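Local coordinates for protein sesquisabinene B synthase 2 (Santalum album, PDB 6A2A) that probably cyclises farnesyl diphosphate to the sesquiterpene sesquisabinene B, acting as a class I terpene synthase that depends on magnesium or manganese ions, at residues A[460-466]-A[534-538]; A[445-449]-A[517-522]; A[35-39]-A[279-284]; A[44-48]-A[257-261]; A[81-85]-A[104-108]. One frame throughout, in Å; residues are numbered along the deposited sequence.

In the fold
The five contacts show how interface chemistry follows place in an all-helical fold. Interactions 1 and 2 both join helix 447-462 to helix 521-535, yet their characters differ: interaction 1, near the metal-binding residues, is a surface contact of amide, ring and water, whereas interaction 2 is buried and built of apolar side chains, with no hydrogen bond between the segments. Interactions 3 and 4, with centres about 15 Å apart, touch each other through Trp-39, Leu-44, Ile-260, Leu-282 and Ile-283; the first is partly buried and hydrogen-bonded, the second a buried, water-bridged helix pair. Interaction 5 is buried and purely hydrophobic across its hairpin, about 42 Å centre to centre from interaction 3.

Interaction 1 (A[460-466]-A[534-538]); sequences NDLGTSP and FFYQY
One face of the Tyr-536 ring is covered by the side-chain amide of Asn-460, whose ND2 stands 3.4 Å from Tyr-536 CZ, displaced from the ring centre toward the rim; amide and ring planes are 42° apart. The ring of Tyr-538 is met differently: Gly-463 O, Ser-465 CA and Pro-466 CD gather at its edge, and Leu-462 O approaches obliquely, 3.5 Å from Tyr-538 CD1. The hydroxyl end of Tyr-538 sits implausibly close to the proline ring, and as both Tyr-538 and Ser-465 are poorly ordered, that detail is doubtful. With chi1 at -172°, Asn-460 directs its CG away from its own backbone N, and this carries the amide over the tyrosine. One water then ties the two groups together, accepting from Asn-460 ND2 at 3.2 Å and hydrogen-bonding to Tyr-536 OH at 2.8 Å. The backbones come nearest at Gly-463, whose CA lies 3.6 Å from Tyr-536 O; a CB in this place would collide with that carbonyl. Thr-464 OG1 donates to Asp-461 O at 2.9 Å, closing the turn between them. Arg-493 forms a cation-pi pair with Tyr-538 and a hydrogen bond to Leu-462 O. The sequence from Asn-460 through Thr-464 matches the start of the NSE/DTE motif of class I terpene synthases, and Asn-460 is a known magnesium ligand of this protein, although this chain holds no ion. No direct hydrogen bond joins the segments; the amide of a metal ligand is flanked by a ring face and tied through one water, which is likely to limit its rotation.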
# COMPACT_ATOMS: atom_id res chain seq x y z
N ASN A 460 -17.06 22.22 -15.45
CA ASN A 460 -17.12 20.92 -16.09
C ASN A 460 -18.22 20.92 -17.15
O ASN A 460 -17.99 20.52 -18.24
CB ASN A 460 -17.37 19.83 -15.07
CG ASN A 460 -17.26 18.43 -15.64
OD1 ASN A 460 -17.98 18.06 -16.47
ND2 ASN A 460 -16.37 17.67 -15.11
N ASP A 461 -19.40 21.42 -16.82
CA ASP A 461 -20.51 21.44 -17.76
C ASP A 461 -20.23 22.29 -19.02
O ASP A 461 -20.69 22.00 -20.07
CB ASP A 461 -21.81 21.89 -17.10
CG ASP A 461 -22.39 20.86 -16.12
OD1 ASP A 461 -21.77 19.86 -15.85
OD2 ASP A 461 -23.47 21.11 -15.63
N LEU A 462 -19.49 23.37 -18.85
CA LEU A 462 -19.15 24.25 -19.94
C LEU A 462 -18.15 23.60 -20.85
O LEU A 462 -18.01 23.97 -21.95
CB LEU A 462 -18.58 25.57 -19.44
CG LEU A 462 -19.56 26.57 -18.87
CD1 LEU A 462 -18.84 27.65 -18.14
CD2 LEU A 462 -20.40 27.20 -19.95
N GLY A 463 -17.47 22.60 -20.37
CA GLY A 463 -16.47 21.93 -21.17
C GLY A 463 -16.98 20.95 -22.21
O GLY A 463 -16.23 20.46 -23.01
N THR A 464 -18.27 20.71 -22.14
CA THR A 464 -18.93 19.79 -23.01
C THR A 464 -19.14 20.39 -24.37
O THR A 464 -19.82 21.37 -24.54
CB THR A 464 -20.28 19.32 -22.43
OG1 THR A 464 -21.22 20.40 -22.44
CG2 THR A 464 -20.09 18.87 -21.04
N SER A 465 -18.50 19.74 -25.32
CA SER A 465 -18.57 20.12 -26.68
C SER A 465 -19.94 19.80 -27.18
O SER A 465 -20.40 18.69 -26.95
CB SER A 465 -17.62 19.23 -27.48
OG SER A 465 -18.14 17.92 -27.58
N PRO A 466 -20.57 20.71 -27.96
CA PRO A 466 -21.87 20.67 -28.69
C PRO A 466 -22.23 19.48 -29.60
O PRO A 466 -23.31 19.43 -30.14
CB PRO A 466 -21.88 22.00 -29.44
CG PRO A 466 -21.26 22.93 -28.42
CD PRO A 466 -20.23 22.11 -27.65
N PHE A 534 -8.57 24.10 -16.05
CA PHE A 534 -7.45 23.64 -16.85
C PHE A 534 -7.80 22.34 -17.57
O PHE A 534 -7.44 22.17 -18.77
CB PHE A 534 -6.22 23.45 -15.98
CG PHE A 534 -5.00 23.10 -16.78
CD1 PHE A 534 -4.50 23.99 -17.71
CD2 PHE A 534 -4.33 21.93 -16.51
CE1 PHE A 534 -3.32 23.70 -18.38
CE2 PHE A 534 -3.16 21.63 -17.20
CZ PHE A 534 -2.68 22.52 -18.12
N PHE A 535 -8.50 21.45 -16.88
CA PHE A 535 -8.75 20.11 -17.41
C PHE A 535 -10.05 20.02 -18.22
O PHE A 535 -10.31 18.98 -18.87
CB PHE A 535 -8.67 19.05 -16.29
CG PHE A 535 -7.27 18.71 -15.91
CD1 PHE A 535 -6.42 18.08 -16.81
CD2 PHE A 535 -6.74 19.16 -14.71
CE1 PHE A 535 -5.09 17.86 -16.50
CE2 PHE A 535 -5.41 18.93 -14.38
CZ PHE A 535 -4.60 18.25 -15.27
N TYR A 536 -10.91 21.03 -18.19
CA TYR A 536 -12.14 21.04 -19.04
C TYR A 536 -12.17 22.27 -19.97
O TYR A 536 -13.18 22.90 -20.15
CB TYR A 536 -13.35 20.93 -18.10
CG TYR A 536 -13.24 19.75 -17.17
CD1 TYR A 536 -13.31 18.43 -17.62
CD2 TYR A 536 -13.08 19.92 -15.81
CE1 TYR A 536 -13.20 17.36 -16.75
CE2 TYR A 536 -12.96 18.87 -14.93
CZ TYR A 536 -12.97 17.57 -15.41
OH TYR A 536 -12.86 16.55 -14.50
N GLN A 537 -11.04 22.64 -20.55
CA GLN A 537 -11.06 23.70 -21.50
C GLN A 537 -12.00 23.35 -22.66
O GLN A 537 -12.03 22.21 -23.15
CB GLN A 537 -9.65 24.03 -21.97
CG GLN A 537 -8.81 24.63 -20.86
CD GLN A 537 -7.41 24.93 -21.29
OE1 GLN A 537 -7.19 25.84 -22.10
NE2 GLN A 537 -6.45 24.21 -20.71
N TYR A 538 -12.76 24.36 -23.10
CA TYR A 538 -13.78 24.16 -24.16
C TYR A 538 -13.14 24.37 -25.53
O TYR A 538 -12.94 25.50 -25.93
CB TYR A 538 -14.97 25.10 -23.93
CG TYR A 538 -16.06 25.00 -24.96
CD1 TYR A 538 -16.76 23.82 -25.17
CD2 TYR A 538 -16.42 26.10 -25.74
CE1 TYR A 538 -17.76 23.72 -26.12
CE2 TYR A 538 -17.42 26.03 -26.69
CZ TYR A 538 -18.10 24.83 -26.88
OH TYR A 538 -19.09 24.76 -27.82
O HOH W 1 -14.64 17.35 -12.44

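Interaction 2 (A[445-449]-A[517-522]); sequences LPLFV and FAEPFL
The ring of Phe-448 reaches across from helix 447-462 and meets Phe-517 and Leu-522 with successive atoms of one side. Its CD2 lies 3.9 Å from CD2 of Phe-517, the two side chains crossing at a slant, while Phe-448 CE2 abuts the Leu-522 methyl CD2 at 3.7 Å. The carbonyl O of Leu-522 comes to the ring edge, 3.7 Å from Phe-448 CZ. A chi1 of -173°, which turns CG away from the backbone N, carries the phenyl group across to the other segment. A second bump is the methyl CG2 of Val-449: it fits into the angle formed by two aromatic rings, 4.1 Å from Phe-517 CE2 and 4.0 Å from Phe-521 CE2, where it meets the edge of the Phe-521 ring. The two rings are inclined to each other, with Phe-521 CE2 over one face of Phe-517, toward its rim. Pro-446, at the N-cap of its helix, closes the cluster by setting CG in the plane of the Phe-517 ring, at its edge, 3.8 Å from CZ of Phe-517. Shortening Phe-448 to an alanine would probably open a gap between Phe-517 and Leu-522 and leave the Leu-522 methyl without its aromatic neighbour. No hydrogen bond crosses the contact, which rests on the fit of apolar groups. Around the cluster, helix 489-510 packs on Phe-448 through Leu-507 and Cys-510, helix 436-443 supplies Val-442 against Phe-517 and Phe-521, and Tyr-427 of helix 419-430 meets the Phe-521 ring edge-to-face, so that the starts of helices 447-462 and 521-535 are bedded among three others.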
# COMPACT_ATOMS: atom_id res chain seq x y z
N LEU A 445 -21.44 23.54 3.82
CA LEU A 445 -21.20 24.38 2.67
C LEU A 445 -21.32 25.87 3.03
O LEU A 445 -22.19 26.61 2.57
CB LEU A 445 -22.13 23.98 1.52
CG LEU A 445 -21.90 22.59 0.90
CD1 LEU A 445 -22.36 22.56 -0.53
CD2 LEU A 445 -20.45 22.12 0.98
N PRO A 446 -20.38 26.34 3.80
CA PRO A 446 -20.17 27.79 3.96
C PRO A 446 -19.92 28.42 2.58
O PRO A 446 -19.52 27.68 1.66
CB PRO A 446 -18.99 27.93 4.89
CG PRO A 446 -18.33 26.61 4.85
CD PRO A 446 -19.35 25.59 4.50
N LEU A 447 -20.28 29.69 2.42
CA LEU A 447 -20.18 30.33 1.08
C LEU A 447 -18.88 29.97 0.33
O LEU A 447 -18.96 29.66 -0.87
CB LEU A 447 -20.27 31.84 1.26
CG LEU A 447 -20.15 32.69 -0.00
CD1 LEU A 447 -21.27 32.39 -0.98
CD2 LEU A 447 -20.18 34.17 0.39
N PHE A 448 -17.74 30.04 0.98
CA PHE A 448 -16.42 29.79 0.36
C PHE A 448 -16.40 28.41 -0.31
O PHE A 448 -15.94 28.28 -1.41
CB PHE A 448 -15.34 29.80 1.43
CG PHE A 448 -13.92 29.71 0.95
CD1 PHE A 448 -13.45 30.54 -0.05
CD2 PHE A 448 -13.04 28.84 1.55
CE1 PHE A 448 -12.14 30.47 -0.46
CE2 PHE A 448 -11.73 28.77 1.13
CZ PHE A 448 -11.29 29.58 0.12
N VAL A 449 -16.87 27.43 0.40
CA VAL A 449 -16.86 26.03 -0.11
C VAL A 449 -17.96 25.87 -1.16
O VAL A 449 -17.72 25.24 -2.16
CB VAL A 449 -17.03 25.05 1.06
CG1 VAL A 449 -17.01 23.63 0.58
CG2 VAL A 449 -15.98 25.31 2.11
N PHE A 517 -11.35 29.46 8.14
CA PHE A 517 -10.42 28.62 7.38
C PHE A 517 -9.00 29.18 7.39
O PHE A 517 -8.79 30.38 7.52
CB PHE A 517 -10.99 28.45 5.97
CG PHE A 517 -12.29 27.70 5.94
CD1 PHE A 517 -12.35 26.43 6.47
CD2 PHE A 517 -13.42 28.24 5.35
CE1 PHE A 517 -13.53 25.71 6.43
CE2 PHE A 517 -14.60 27.51 5.28
CZ PHE A 517 -14.66 26.27 5.87
N ALA A 518 -8.05 28.27 7.26
CA ALA A 518 -6.63 28.56 7.20
C ALA A 518 -6.01 27.79 6.05
O ALA A 518 -6.61 26.86 5.51
CB ALA A 518 -5.95 28.15 8.47
N GLU A 519 -4.76 28.10 5.78
CA GLU A 519 -3.94 27.21 4.93
C GLU A 519 -3.76 25.85 5.60
O GLU A 519 -3.64 25.76 6.82
CB GLU A 519 -2.58 27.85 4.66
CG GLU A 519 -2.70 29.16 3.88
CD GLU A 519 -3.17 29.05 2.45
OE1 GLU A 519 -3.41 27.90 1.97
OE2 GLU A 519 -3.37 30.10 1.81
N PRO A 520 -3.71 24.76 4.83
CA PRO A 520 -3.72 24.75 3.37
C PRO A 520 -5.11 24.61 2.71
O PRO A 520 -5.24 24.71 1.49
CB PRO A 520 -2.93 23.50 3.01
CG PRO A 520 -3.20 22.58 4.16
CD PRO A 520 -3.25 23.50 5.37
N PHE A 521 -6.15 24.48 3.51
CA PHE A 521 -7.54 24.40 2.99
C PHE A 521 -7.96 25.62 2.17
O PHE A 521 -8.60 25.44 1.17
CB PHE A 521 -8.54 24.15 4.12
CG PHE A 521 -9.93 23.89 3.59
CD1 PHE A 521 -10.23 22.69 2.97
CD2 PHE A 521 -10.91 24.83 3.68
CE1 PHE A 521 -11.50 22.44 2.49
CE2 PHE A 521 -12.20 24.59 3.22
CZ PHE A 521 -12.48 23.39 2.60
N LEU A 522 -7.53 26.85 2.51
CA LEU A 522 -7.86 27.98 1.69
C LEU A 522 -7.34 27.78 0.26
O LEU A 522 -8.03 28.09 -0.70
CB LEU A 522 -7.18 29.21 2.29
CG LEU A 522 -7.76 29.70 3.61
CD1 LEU A 522 -6.83 30.78 4.16
CD2 LEU A 522 -9.17 30.21 3.45

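Interaction 3 (A[35-39]-A[279-284]); sequences PPNLW and RNGLIQ
Asn-280 and the Asn-37–Leu-38 link exchange a pair of hydrogen bonds. Leu-38 N donates to Asn-280 OD1 at 2.7 Å, tilted 17° from the carbonyl plane, and Asn-280 N donates to Asn-37 OD1 at 3.1 Å, this time from well above the plane of the amide carbonyl. The two asparagine side chains slide past each other in opposite senses, so each offers its oxygen to a backbone N-H of the other segment. Asn-280 holds a left-handed backbone conformation (phi 62°) just before helix 281-292, and its side chain is spent on the N-terminal segment and not on capping the helix. Exchanging Asn-280 for a leucine would probably leave the Leu-38 N-H without its acceptor and the water beside it without one of its donors. That water accepts from Asn-280 ND2 at 3.0 Å and donates to Pro-36 O at 2.9 Å; a weak bond from Arg-279 NH2 also reaches it, although the main partner of this guanidinium is Glu-546, by a salt bridge. Apolar contacts continue beyond the polar knot. Leu-38 CD1 rests 3.9 Å from Ile-283 CG2, and Ile-283 CG1 comes to the edge of the Trp-39 indole, 3.8 Å from CZ3 of Trp-39. On the outer flank, Pro-35 CB packs on Arg-279 CD at 3.8 Å. Trp-39 is the tryptophan of the RR(x)8W motif of plant terpene synthases. Its segment is laid across the start of helix 281-292, with Glu-546 and Thr-549 of helix 546-558 against Leu-38, and Ile-260 of helix 239-270 behind Ile-283.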
# COMPACT_ATOMS: atom_id res chain seq x y z
N PRO A 35 -8.81 -1.74 -22.63
CA PRO A 35 -8.11 -0.82 -23.53
C PRO A 35 -6.90 -0.16 -22.85
O PRO A 35 -6.90 -0.06 -21.64
CB PRO A 35 -9.15 0.26 -23.86
CG PRO A 35 -10.49 -0.38 -23.58
CD PRO A 35 -10.25 -1.48 -22.57
N PRO A 36 -5.90 0.24 -23.60
CA PRO A 36 -4.73 0.76 -22.93
C PRO A 36 -4.89 2.11 -22.26
O PRO A 36 -5.56 2.97 -22.71
CB PRO A 36 -3.73 0.86 -24.07
CG PRO A 36 -4.56 1.12 -25.24
CD PRO A 36 -5.82 0.38 -25.04
N ASN A 37 -4.19 2.30 -21.17
CA ASN A 37 -4.24 3.57 -20.50
C ASN A 37 -3.18 4.48 -21.10
O ASN A 37 -2.39 4.07 -21.90
CB ASN A 37 -4.03 3.40 -19.01
CG ASN A 37 -5.14 2.62 -18.37
OD1 ASN A 37 -6.29 2.90 -18.58
ND2 ASN A 37 -4.80 1.64 -17.60
N LEU A 38 -3.10 5.70 -20.64
CA LEU A 38 -2.14 6.66 -21.17
C LEU A 38 -0.71 6.19 -21.08
O LEU A 38 0.05 6.42 -21.97
CB LEU A 38 -2.29 7.99 -20.46
CG LEU A 38 -3.62 8.70 -20.68
CD1 LEU A 38 -3.69 9.90 -19.79
CD2 LEU A 38 -3.79 9.10 -22.13
N TRP A 39 -0.37 5.56 -19.97
CA TRP A 39 0.90 4.95 -19.72
C TRP A 39 0.63 3.62 -19.04
O TRP A 39 -0.29 3.50 -18.33
CB TRP A 39 1.75 5.82 -18.82
CG TRP A 39 2.10 7.08 -19.42
CD1 TRP A 39 3.09 7.30 -20.27
CD2 TRP A 39 1.45 8.33 -19.23
NE1 TRP A 39 3.12 8.61 -20.63
CE2 TRP A 39 2.10 9.26 -20.00
CE3 TRP A 39 0.37 8.73 -18.47
CZ2 TRP A 39 1.72 10.57 -20.05
CZ3 TRP A 39 -0.01 10.01 -18.51
CH2 TRP A 39 0.65 10.92 -19.28
N ARG A 279 -11.32 3.73 -17.72
CA ARG A 279 -10.04 3.95 -18.44
C ARG A 279 -9.40 5.28 -18.01
O ARG A 279 -10.06 6.33 -17.95
CB ARG A 279 -10.25 3.97 -19.95
CG ARG A 279 -8.97 3.82 -20.75
CD ARG A 279 -9.21 3.65 -22.23
NE ARG A 279 -9.97 4.74 -22.82
CZ ARG A 279 -9.46 5.72 -23.58
NH1 ARG A 279 -10.28 6.56 -24.20
NH2 ARG A 279 -8.15 5.88 -23.70
N ASN A 280 -8.14 5.18 -17.66
CA ASN A 280 -7.36 6.31 -17.19
C ASN A 280 -7.85 6.96 -15.90
O ASN A 280 -7.44 8.02 -15.57
CB ASN A 280 -7.20 7.35 -18.27
CG ASN A 280 -6.36 6.85 -19.43
OD1 ASN A 280 -5.39 6.20 -19.25
ND2 ASN A 280 -6.78 7.16 -20.60
N GLY A 281 -8.73 6.30 -15.17
CA GLY A 281 -9.24 6.85 -13.95
C GLY A 281 -8.20 7.27 -12.92
O GLY A 281 -8.26 8.31 -12.37
N LEU A 282 -7.25 6.40 -12.70
CA LEU A 282 -6.23 6.67 -11.71
C LEU A 282 -5.31 7.79 -12.14
O LEU A 282 -5.06 8.70 -11.42
CB LEU A 282 -5.43 5.42 -11.44
CG LEU A 282 -4.39 5.40 -10.33
CD1 LEU A 282 -3.12 6.00 -10.83
CD2 LEU A 282 -4.79 6.05 -9.04
N ILE A 283 -4.79 7.69 -13.35
CA ILE A 283 -3.87 8.69 -13.83
C ILE A 283 -4.51 10.07 -13.93
O ILE A 283 -3.94 11.02 -13.54
CB ILE A 283 -3.11 8.26 -15.09
CG1 ILE A 283 -2.09 9.29 -15.46
CG2 ILE A 283 -3.96 8.17 -16.30
CD1 ILE A 283 -0.92 9.30 -14.53
N GLN A 284 -5.72 10.13 -14.43
CA GLN A 284 -6.39 11.38 -14.54
C GLN A 284 -6.69 11.99 -13.16
O GLN A 284 -6.54 13.16 -12.99
CB GLN A 284 -7.62 11.25 -15.42
CG GLN A 284 -7.13 10.95 -16.83
CD GLN A 284 -8.10 11.10 -17.97
OE1 GLN A 284 -7.69 11.46 -19.03
NE2 GLN A 284 -9.35 10.76 -17.77
O HOH W 2 -5.61 5.86 -23.01

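Interaction 4 (A[44-48]-A[257-261]); sequences LQSLG and QKEIG
Gln-257 lays its extended side chain across Leu-47, bringing CD to 3.9 Å from CB of Leu-47. Its chi1 of -73° keeps CG beside the backbone N, and the straight chain beyond carries the amide past the leucine. There NE2 is held by the carbonyl of Leu-557, while OE1 and the carbonyl of Gly-48 are bridged by a water. The backbone O of Gln-257 has its own water, at 2.7 Å, which also bonds Leu-44 O and accepts from Gly-48 N at 3.1 Å, so that one water links three backbone atoms of the two helices. One turn on, Ile-260 supplies the apolar side: CG1 meets Leu-44 CD1 at 4.1 Å, the two chains meeting at a slant. Gly-261 then brings the backbones closest, its CA 4.3 Å from Gln-45 CA. The helix axes approach to 7.5 Å, with their directions 140° apart, and glycines lie at both close points, Gly-261 and Gly-48. This near-antiparallel pair ties helix 41-50, at the N-terminal end of the fold, to the long helix 239-270, with Ile-558 of helix 546-558 touching Leu-44 and Leu-47, and Leu-282 and Tyr-286 of helix 281-292 packing on Ile-260.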
# COMPACT_ATOMS: atom_id res chain seq x y z
N LEU A 44 5.08 3.45 -15.08
CA LEU A 44 4.85 4.56 -14.14
C LEU A 44 5.65 4.28 -12.87
O LEU A 44 6.18 5.19 -12.22
CB LEU A 44 3.35 4.68 -13.87
CG LEU A 44 2.55 5.33 -15.01
CD1 LEU A 44 1.09 5.51 -14.67
CD2 LEU A 44 3.16 6.66 -15.44
N GLN A 45 5.74 3.00 -12.55
CA GLN A 45 6.51 2.51 -11.44
C GLN A 45 8.01 2.65 -11.74
O GLN A 45 8.79 2.84 -10.82
CB GLN A 45 6.05 1.09 -11.13
CG GLN A 45 4.64 1.03 -10.58
CD GLN A 45 3.94 -0.27 -10.86
OE1 GLN A 45 4.56 -1.24 -11.27
NE2 GLN A 45 2.64 -0.30 -10.65
N SER A 46 8.40 2.60 -13.00
CA SER A 46 9.82 2.65 -13.36
C SER A 46 10.40 4.05 -13.12
O SER A 46 11.62 4.19 -12.94
CB SER A 46 10.05 2.22 -14.79
OG SER A 46 9.89 3.31 -15.70
N LEU A 47 9.53 5.07 -13.15
CA LEU A 47 9.95 6.48 -13.20
C LEU A 47 10.74 6.89 -11.96
O LEU A 47 11.70 7.64 -12.09
CB LEU A 47 8.73 7.40 -13.31
CG LEU A 47 8.07 7.52 -14.67
CD1 LEU A 47 6.81 8.37 -14.53
CD2 LEU A 47 9.03 8.11 -15.70
N GLY A 48 10.29 6.47 -10.78
CA GLY A 48 11.02 6.76 -9.51
C GLY A 48 12.54 6.72 -9.68
O GLY A 48 13.23 7.70 -9.36
N GLN A 257 6.75 11.41 -9.05
CA GLN A 257 6.95 10.14 -9.73
C GLN A 257 6.88 9.00 -8.71
O GLN A 257 6.36 7.91 -9.05
CB GLN A 257 8.28 10.15 -10.48
CG GLN A 257 8.23 11.02 -11.72
CD GLN A 257 9.57 11.13 -12.41
OE1 GLN A 257 10.59 10.79 -11.82
NE2 GLN A 257 9.55 11.59 -13.65
N LYS A 258 7.37 9.19 -7.48
CA LYS A 258 7.30 8.15 -6.45
C LYS A 258 5.84 7.92 -6.03
O LYS A 258 5.42 6.79 -5.75
CB LYS A 258 8.16 8.50 -5.23
CG LYS A 258 9.66 8.26 -5.48
CD LYS A 258 10.58 8.90 -4.45
CE LYS A 258 11.97 9.21 -4.98
NZ LYS A 258 12.72 7.98 -5.31
N GLU A 259 5.12 9.01 -5.92
CA GLU A 259 3.69 8.97 -5.55
C GLU A 259 2.91 8.16 -6.60
O GLU A 259 2.09 7.33 -6.21
CB GLU A 259 3.12 10.38 -5.40
CG GLU A 259 3.64 11.15 -4.21
CD GLU A 259 3.35 12.62 -4.25
OE1 GLU A 259 2.60 13.05 -5.20
OE2 GLU A 259 3.86 13.33 -3.38
N ILE A 260 3.12 8.41 -7.90
CA ILE A 260 2.32 7.71 -8.93
C ILE A 260 2.70 6.23 -8.91
O ILE A 260 1.87 5.37 -9.20
CB ILE A 260 2.44 8.36 -10.32
CG1 ILE A 260 1.42 7.79 -11.30
CG2 ILE A 260 3.84 8.26 -10.88
CD1 ILE A 260 -0.02 7.82 -10.79
N GLY A 261 3.97 5.93 -8.56
CA GLY A 261 4.35 4.57 -8.37
C GLY A 261 3.53 3.88 -7.30
O GLY A 261 3.01 2.78 -7.54
O HOH W 3 7.51 5.63 -9.84
O HOH W 4 12.50 10.07 -9.92

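Interaction 5 (A[81-85]-A[104-108]); sequences KLEFI and AVVMV
Leu-82 and Val-108 make the methyl-to-methyl part of this contact: CD2 of Leu-82 lies 3.9 Å from CG1 of Val-108 and almost as near its CG2, nestling against both branches of the valine. Beside them, Ala-104 presents its CB to Ile-85 CG2 at 4.1 Å. The Ile-85 CD1 tip also points at Val-105, but the spacing modelled there is too short to trust. The small alanine leaves room for the longer chains opposite. All of this lies between helices 78-90 and 98-110, which follow one another in sequence and run nearly antiparallel, their local directions 157° apart with axes 10.3 Å from each other. Such alpha-hairpins build the alpha-helical N-terminal domain of plant terpene synthases, related in form to alpha/alpha barrels. The other kind of contact is amphipathic. Lys-81 starts with chi1 at -179° and then bends at each later torsion, so its CD lies 4.0 Å from Ala-104 CB while NZ curls away to hydrogen-bond the carbonyls of Gln-74 and Ile-72, outside the hairpin. Ile-130 of helix 121-133 adds a further layer against Ile-85 and Val-105, and Trp-116 touches both Leu-82 and Val-108.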
# COMPACT_ATOMS: atom_id res chain seq x y z
N LYS A 81 10.67 44.98 -8.59
CA LYS A 81 10.49 43.98 -7.56
C LYS A 81 9.14 43.27 -7.77
O LYS A 81 9.09 42.07 -7.60
CB LYS A 81 10.60 44.63 -6.17
CG LYS A 81 10.46 43.68 -4.98
CD LYS A 81 11.41 42.48 -4.97
CE LYS A 81 12.89 42.80 -4.86
NZ LYS A 81 13.26 43.22 -3.49
N LEU A 82 8.09 43.97 -8.12
CA LEU A 82 6.77 43.27 -8.31
C LEU A 82 6.92 42.29 -9.48
O LEU A 82 6.42 41.18 -9.46
CB LEU A 82 5.66 44.25 -8.60
CG LEU A 82 5.16 45.12 -7.44
CD1 LEU A 82 4.02 45.95 -7.88
CD2 LEU A 82 4.76 44.32 -6.21
N GLU A 83 7.61 42.71 -10.54
CA GLU A 83 7.77 41.88 -11.69
C GLU A 83 8.56 40.63 -11.31
O GLU A 83 8.22 39.52 -11.77
CB GLU A 83 8.41 42.68 -12.85
CG GLU A 83 7.47 43.59 -13.55
CD GLU A 83 8.16 44.56 -14.52
OE1 GLU A 83 9.41 44.63 -14.47
OE2 GLU A 83 7.46 45.23 -15.29
N PHE A 84 9.57 40.73 -10.43
CA PHE A 84 10.37 39.64 -10.08
C PHE A 84 9.57 38.63 -9.24
O PHE A 84 9.66 37.42 -9.49
CB PHE A 84 11.58 40.12 -9.27
CG PHE A 84 12.66 39.10 -9.10
CD1 PHE A 84 13.54 38.83 -10.12
CD2 PHE A 84 12.81 38.41 -7.90
CE1 PHE A 84 14.54 37.89 -9.98
CE2 PHE A 84 13.82 37.47 -7.77
CZ PHE A 84 14.68 37.21 -8.80
N ILE A 85 8.82 39.13 -8.26
CA ILE A 85 8.04 38.18 -7.40
C ILE A 85 6.85 37.60 -8.19
O ILE A 85 6.43 36.47 -7.89
CB ILE A 85 7.61 38.84 -6.07
CG1 ILE A 85 6.74 40.07 -6.29
CG2 ILE A 85 8.82 39.15 -5.20
CD1 ILE A 85 5.94 40.48 -5.08
N ALA A 104 8.50 41.26 0.59
CA ALA A 104 8.69 42.14 -0.56
C ALA A 104 7.41 42.88 -0.90
O ALA A 104 7.46 44.07 -1.15
CB ALA A 104 9.24 41.36 -1.76
N VAL A 105 6.24 42.21 -0.89
CA VAL A 105 4.99 42.83 -1.28
C VAL A 105 4.60 43.92 -0.28
O VAL A 105 4.10 44.98 -0.68
CB VAL A 105 3.88 41.76 -1.36
CG1 VAL A 105 2.48 42.35 -1.36
CG2 VAL A 105 4.13 40.91 -2.59
N VAL A 106 4.79 43.62 0.98
CA VAL A 106 4.48 44.60 2.06
C VAL A 106 5.34 45.87 1.85
O VAL A 106 4.81 46.98 1.80
CB VAL A 106 4.73 43.97 3.45
CG1 VAL A 106 4.67 45.02 4.55
CG2 VAL A 106 3.74 42.85 3.75
N MET A 107 6.63 45.66 1.74
CA MET A 107 7.62 46.76 1.37
C MET A 107 7.08 47.60 0.21
O MET A 107 6.91 48.84 0.33
CB MET A 107 8.96 46.16 0.95
CG MET A 107 9.95 45.95 2.09
SD MET A 107 11.15 47.31 2.27
CE MET A 107 11.10 47.56 4.04
N VAL A 108 6.73 46.98 -0.92
CA VAL A 108 6.20 47.75 -2.01
C VAL A 108 4.91 48.46 -1.55
O VAL A 108 4.63 49.59 -2.02
CB VAL A 108 5.98 46.90 -3.29
CG1 VAL A 108 5.29 47.68 -4.38
CG2 VAL A 108 7.28 46.34 -3.81